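Long-range contact in uncharacterized HTH-type transcriptional regulator HI_0893 (Haemophilus influenzae, PDB 3QKX), which is of uncharacterised biological role but, as a TetR-family regulator, probably binds DNA at regulatory sites and controls transcription: residues P80-M88 with R126-A137. Numbering follows the deposited sequence.
Sequences PFFEQYRQM and RWDLFCHQAQKA. With SO4 (sulfate ion), chain F; EDO (1,2-ethanediol), chain C.
F81 O accepts the helical hydrogen bond from Y85 N (2.8 Å) and also faces the F130 ring edge, 3.3 Å from F130 CE1. Along the same edge, Q84 OE1 comes in plane at 3.5 Å from F130 CD1; Q84 NE2 is hydrogen-bonded to K79 O. F130, whose chi1 of 166° turns CG away from the backbone N, is a knob among F81, Q84, Y85 and M88. Over one face of its ring selenomethionine M88 lays its methyl CE, 3.8 Å from the F130 centroid in a CH-pi contact, while M88 SE, oblique to that ring, makes a Met-aromatic contact and touches R126 CG. These residues join helix segments 81-88 and 126-137, whose axes approach to 11.3 Å at 161°, nearly antiparallel, in the all-helical TetR-family C-terminal domain; W183 of helix 172-184 touches F81 and F130. F81 is the reciprocal knob, set among F130, Q133, A134 and A137. A134 CA stands over the F81 ring, 4.0 Å from its centroid, and A137 CB meets F81 CE2 at 3.7 Å. M88 CE also lies at the W127 ring edge, and W127 meets Y85 edge to edge; Y85 OH is hydrogen-bonded to S182 OG and W127 NE1 to E145 O.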
loop_
_atom_site.group_PDB
_atom_site.type_symbol
_atom_site.label_atom_id
_atom_site.label_comp_id
_atom_site.label_asym_id
_atom_site.label_seq_id
_atom_site.Cartn_x
_atom_site.Cartn_y
_atom_site.Cartn_z
ATOM N N PRO A 80 9.814 -6.333 -26.895
ATOM C CA PRO A 80 8.605 -7.078 -26.581
ATOM C C PRO A 80 7.832 -6.496 -25.409
ATOM O O PRO A 80 8.407 -5.826 -24.549
ATOM C CB PRO A 80 9.131 -8.472 -26.190
ATOM C CG PRO A 80 10.473 -8.552 -26.670
ATOM C CD PRO A 80 11.017 -7.177 -26.731
ATOM N N PHE A 81 6.550 -6.813 -25.342
ATOM C CA PHE A 81 5.683 -6.255 -24.314
ATOM C C PHE A 81 6.157 -6.619 -22.918
ATOM O O PHE A 81 6.075 -5.780 -22.005
ATOM C CB PHE A 81 4.219 -6.690 -24.530
ATOM C CG PHE A 81 3.568 -6.042 -25.750
ATOM C CD1 PHE A 81 3.312 -4.670 -25.773
ATOM C CD2 PHE A 81 3.262 -6.784 -26.879
ATOM C CE1 PHE A 81 2.736 -4.059 -26.874
ATOM C CE2 PHE A 81 2.684 -6.161 -28.007
ATOM C CZ PHE A 81 2.423 -4.798 -27.988
ATOM N N PHE A 82 6.684 -7.840 -22.756
ATOM C CA PHE A 82 7.286 -8.249 -21.477
ATOM C C PHE A 82 8.441 -7.342 -21.082
ATOM O O PHE A 82 8.521 -6.906 -19.953
ATOM C CB PHE A 82 7.798 -9.692 -21.534
ATOM C CG PHE A 82 8.552 -10.096 -20.318
ATOM C CD1 PHE A 82 7.934 -10.092 -19.081
ATOM C CD2 PHE A 82 9.895 -10.445 -20.387
ATOM C CE1 PHE A 82 8.649 -10.455 -17.910
ATOM C CE2 PHE A 82 10.618 -10.806 -19.209
ATOM C CZ PHE A 82 9.984 -10.815 -17.992
ATOM N N GLU A 83 9.340 -7.072 -22.015
ATOM C CA GLU A 83 10.469 -6.182 -21.725
ATOM C C GLU A 83 10.020 -4.748 -21.436
ATOM O O GLU A 83 10.650 -4.063 -20.619
ATOM C CB GLU A 83 11.505 -6.197 -22.852
ATOM C CG GLU A 83 12.206 -7.557 -23.049
ATOM C CD GLU A 83 13.002 -8.049 -21.806
ATOM O OE1 GLU A 83 13.349 -7.220 -20.911
ATOM O OE2 GLU A 83 13.267 -9.279 -21.735
ATOM N N GLN A 84 8.935 -4.311 -22.075
ATOM C CA GLN A 84 8.342 -3.024 -21.756
ATOM C C GLN A 84 7.813 -3.042 -20.338
ATOM O O GLN A 84 7.987 -2.097 -19.602
ATOM C CB GLN A 84 7.219 -2.661 -22.732
ATOM C CG GLN A 84 7.697 -2.390 -24.150
ATOM C CD GLN A 84 6.548 -2.259 -25.154
ATOM O OE1 GLN A 84 5.413 -1.929 -24.787
ATOM N NE2 GLN A 84 6.847 -2.501 -26.425
ATOM N N TYR A 85 7.175 -4.138 -19.959
ATOM C CA TYR A 85 6.678 -4.296 -18.610
ATOM C C TYR A 85 7.839 -4.409 -17.607
ATOM O O TYR A 85 7.799 -3.797 -16.569
ATOM C CB TYR A 85 5.755 -5.505 -18.509
ATOM C CG TYR A 85 5.387 -5.849 -17.080
ATOM C CD1 TYR A 85 4.336 -5.233 -16.447
ATOM C CD2 TYR A 85 6.073 -6.842 -16.387
ATOM C CE1 TYR A 85 4.003 -5.566 -15.108
ATOM C CE2 TYR A 85 5.750 -7.162 -15.083
ATOM C CZ TYR A 85 4.723 -6.517 -14.452
ATOM O OH TYR A 85 4.420 -6.863 -13.151
ATOM N N ARG A 86 8.855 -5.194 -17.943
ATOM C CA ARG A 86 10.022 -5.360 -17.093
ATOM C C ARG A 86 10.750 -4.044 -16.877
ATOM O O ARG A 86 11.142 -3.740 -15.768
ATOM C CB ARG A 86 10.957 -6.391 -17.709
ATOM C CG ARG A 86 12.278 -6.591 -16.994
ATOM C CD ARG A 86 12.882 -7.907 -17.389
ATOM N NE ARG A 86 14.244 -8.022 -16.914
ATOM C CZ ARG A 86 15.341 -7.649 -17.578
ATOM N NH1 ARG A 86 15.291 -7.102 -18.803
ATOM N NH2 ARG A 86 16.522 -7.803 -16.989
ATOM N N GLN A 87 10.900 -3.250 -17.925
ATOM C CA GLN A 87 11.482 -1.905 -17.781
ATOM C C GLN A 87 10.676 -1.067 -16.800
ATOM O O GLN A 87 11.244 -0.406 -15.950
ATOM C CB GLN A 87 11.516 -1.195 -19.125
ATOM C CG GLN A 87 12.227 0.180 -19.130
ATOM C CD GLN A 87 13.691 0.044 -18.819
ATOM O OE1 GLN A 87 14.428 -0.524 -19.595
ATOM N NE2 GLN A 87 14.101 0.502 -17.649
HETATM N N MSE A 88 9.354 -1.078 -16.945
HETATM C CA MSE A 88 8.489 -0.290 -16.067
HETATM C C MSE A 88 8.605 -0.768 -14.624
HETATM O O MSE A 88 8.615 0.040 -13.710
HETATM C CB MSE A 88 7.020 -0.342 -16.529
HETATM C CG MSE A 88 6.722 0.561 -17.702
HETATM SE SE MSE A 88 4.800 0.665 -18.069
HETATM C CE MSE A 88 4.480 -1.153 -18.719
ATOM N N ARG A 126 1.399 5.939 -19.448
ATOM C CA ARG A 126 2.128 4.833 -20.077
ATOM C C ARG A 126 1.498 3.460 -19.766
ATOM O O ARG A 126 1.400 2.613 -20.646
ATOM C CB ARG A 126 3.612 4.858 -19.651
ATOM C CG ARG A 126 4.500 3.705 -20.160
ATOM C CD ARG A 126 4.386 3.480 -21.663
ATOM N NE ARG A 126 4.589 4.709 -22.444
ATOM C CZ ARG A 126 4.236 4.884 -23.723
ATOM N NH1 ARG A 126 3.613 3.921 -24.403
ATOM N NH2 ARG A 126 4.491 6.062 -24.341
ATOM N N TRP A 127 1.043 3.263 -18.530
ATOM C CA TRP A 127 0.400 2.011 -18.147
ATOM C C TRP A 127 -0.837 1.755 -18.970
ATOM O O TRP A 127 -1.015 0.645 -19.500
ATOM C CB TRP A 127 0.002 2.003 -16.675
ATOM C CG TRP A 127 -0.696 0.743 -16.310
ATOM C CD1 TRP A 127 -2.005 0.599 -15.933
ATOM C CD2 TRP A 127 -0.143 -0.576 -16.346
ATOM N NE1 TRP A 127 -2.292 -0.734 -15.729
ATOM C CE2 TRP A 127 -1.156 -1.468 -15.953
ATOM C CE3 TRP A 127 1.112 -1.085 -16.654
ATOM C CZ2 TRP A 127 -0.952 -2.842 -15.886
ATOM C CZ3 TRP A 127 1.313 -2.460 -16.576
ATOM C CH2 TRP A 127 0.290 -3.312 -16.203
ATOM N N ASP A 128 -1.700 2.767 -19.041
ATOM C CA ASP A 128 -2.947 2.678 -19.785
ATOM C C ASP A 128 -2.659 2.361 -21.241
ATOM O O ASP A 128 -3.287 1.455 -21.814
ATOM C CB ASP A 128 -3.772 3.994 -19.674
ATOM C CG ASP A 128 -4.508 4.152 -18.301
ATOM O OD1 ASP A 128 -4.490 3.228 -17.455
ATOM O OD2 ASP A 128 -5.122 5.218 -18.084
ATOM N N LEU A 129 -1.703 3.095 -21.822
ATOM C CA LEU A 129 -1.317 2.929 -23.227
ATOM C C LEU A 129 -0.756 1.549 -23.478
ATOM O O LEU A 129 -1.084 0.910 -24.484
ATOM C CB LEU A 129 -0.262 3.958 -23.648
ATOM C CG LEU A 129 -0.643 5.443 -23.784
ATOM C CD1 LEU A 129 0.540 6.237 -24.360
ATOM C CD2 LEU A 129 -1.877 5.646 -24.639
ATOM N N PHE A 130 0.103 1.101 -22.578
ATOM C CA PHE A 130 0.707 -0.206 -22.698
ATOM C C PHE A 130 -0.361 -1.300 -22.675
ATOM O O PHE A 130 -0.321 -2.213 -23.487
ATOM C CB PHE A 130 1.710 -0.420 -21.576
ATOM C CG PHE A 130 2.140 -1.855 -21.403
ATOM C CD1 PHE A 130 3.155 -2.376 -22.187
ATOM C CD2 PHE A 130 1.535 -2.677 -20.447
ATOM C CE1 PHE A 130 3.572 -3.691 -22.043
ATOM C CE2 PHE A 130 1.960 -4.008 -20.277
ATOM C CZ PHE A 130 2.977 -4.516 -21.089
ATOM N N CYS A 131 -1.298 -1.200 -21.734
ATOM C CA CYS A 131 -2.417 -2.132 -21.644
ATOM C C CYS A 131 -3.195 -2.177 -22.926
ATOM O O CYS A 131 -3.550 -3.253 -23.363
ATOM C CB CYS A 131 -3.343 -1.781 -20.482
ATOM S SG CYS A 131 -2.617 -2.170 -18.877
ATOM N N HIS A 132 -3.432 -1.020 -23.548
ATOM C CA HIS A 132 -4.202 -0.960 -24.780
ATOM C C HIS A 132 -3.482 -1.687 -25.928
ATOM O O HIS A 132 -4.105 -2.487 -26.633
ATOM C CB HIS A 132 -4.514 0.494 -25.167
ATOM C CG HIS A 132 -5.449 0.625 -26.338
ATOM N ND1 HIS A 132 -6.685 0.007 -26.385
ATOM C CD2 HIS A 132 -5.337 1.325 -27.501
ATOM C CE1 HIS A 132 -7.287 0.311 -27.527
ATOM N NE2 HIS A 132 -6.491 1.106 -28.223
ATOM N N GLN A 133 -2.183 -1.426 -26.087
ATOM C CA GLN A 133 -1.394 -2.052 -27.161
ATOM C C GLN A 133 -1.228 -3.558 -26.932
ATOM O O GLN A 133 -1.409 -4.357 -27.859
ATOM C CB GLN A 133 -0.002 -1.390 -27.304
ATOM C CG GLN A 133 -0.006 0.041 -27.862
ATOM C CD GLN A 133 -0.695 0.160 -29.235
ATOM O OE1 GLN A 133 -1.381 1.148 -29.516
ATOM N NE2 GLN A 133 -0.527 -0.863 -30.083
ATOM N N ALA A 134 -0.902 -3.939 -25.698
ATOM C CA ALA A 134 -0.755 -5.344 -25.350
ATOM C C ALA A 134 -2.095 -6.106 -25.441
ATOM O O ALA A 134 -2.112 -7.271 -25.842
ATOM C CB ALA A 134 -0.123 -5.493 -23.952
ATOM N N GLN A 135 -3.206 -5.451 -25.098
ATOM C CA GLN A 135 -4.545 -6.077 -25.245
ATOM C C GLN A 135 -4.921 -6.226 -26.704
ATOM O O GLN A 135 -5.396 -7.272 -27.105
ATOM C CB GLN A 135 -5.638 -5.293 -24.520
ATOM C CG GLN A 135 -5.695 -5.565 -23.034
ATOM C CD GLN A 135 -6.636 -4.628 -22.285
ATOM O OE1 GLN A 135 -6.955 -3.520 -22.755
ATOM N NE2 GLN A 135 -7.117 -5.086 -21.122
ATOM N N LYS A 136 -4.689 -5.165 -27.472
ATOM C CA LYS A 136 -4.870 -5.140 -28.931
ATOM C C LYS A 136 -4.075 -6.248 -29.625
ATOM O O LYS A 136 -4.576 -6.856 -30.550
ATOM C CB LYS A 136 -4.458 -3.749 -29.476
ATOM C CG LYS A 136 -4.594 -3.521 -30.984
ATOM C CD LYS A 136 -4.271 -2.050 -31.360
ATOM N N ALA A 137 -2.849 -6.511 -29.156
ATOM C CA ALA A 137 -2.002 -7.599 -29.693
ATOM C C ALA A 137 -2.459 -9.022 -29.284
ATOM O O ALA A 137 -2.104 -10.001 -29.920
ATOM C CB ALA A 137 -0.567 -7.380 -29.271
HETATM S S SO4 F . 18.815 -6.468 -19.313
HETATM O O1 SO4 F . 18.243 -5.303 -19.998
HETATM O O2 SO4 F . 18.076 -7.688 -19.648
HETATM O O3 SO4 F . 18.783 -6.232 -17.866
HETATM O O4 SO4 F . 20.202 -6.662 -19.722
HETATM C C1 EDO C . -3.892 2.614 -13.239
HETATM O O1 EDO C . -3.098 2.670 -12.047
HETATM C C2 EDO C . -5.130 3.494 -13.090
HETATM O O2 EDO C . -5.830 3.547 -14.342
#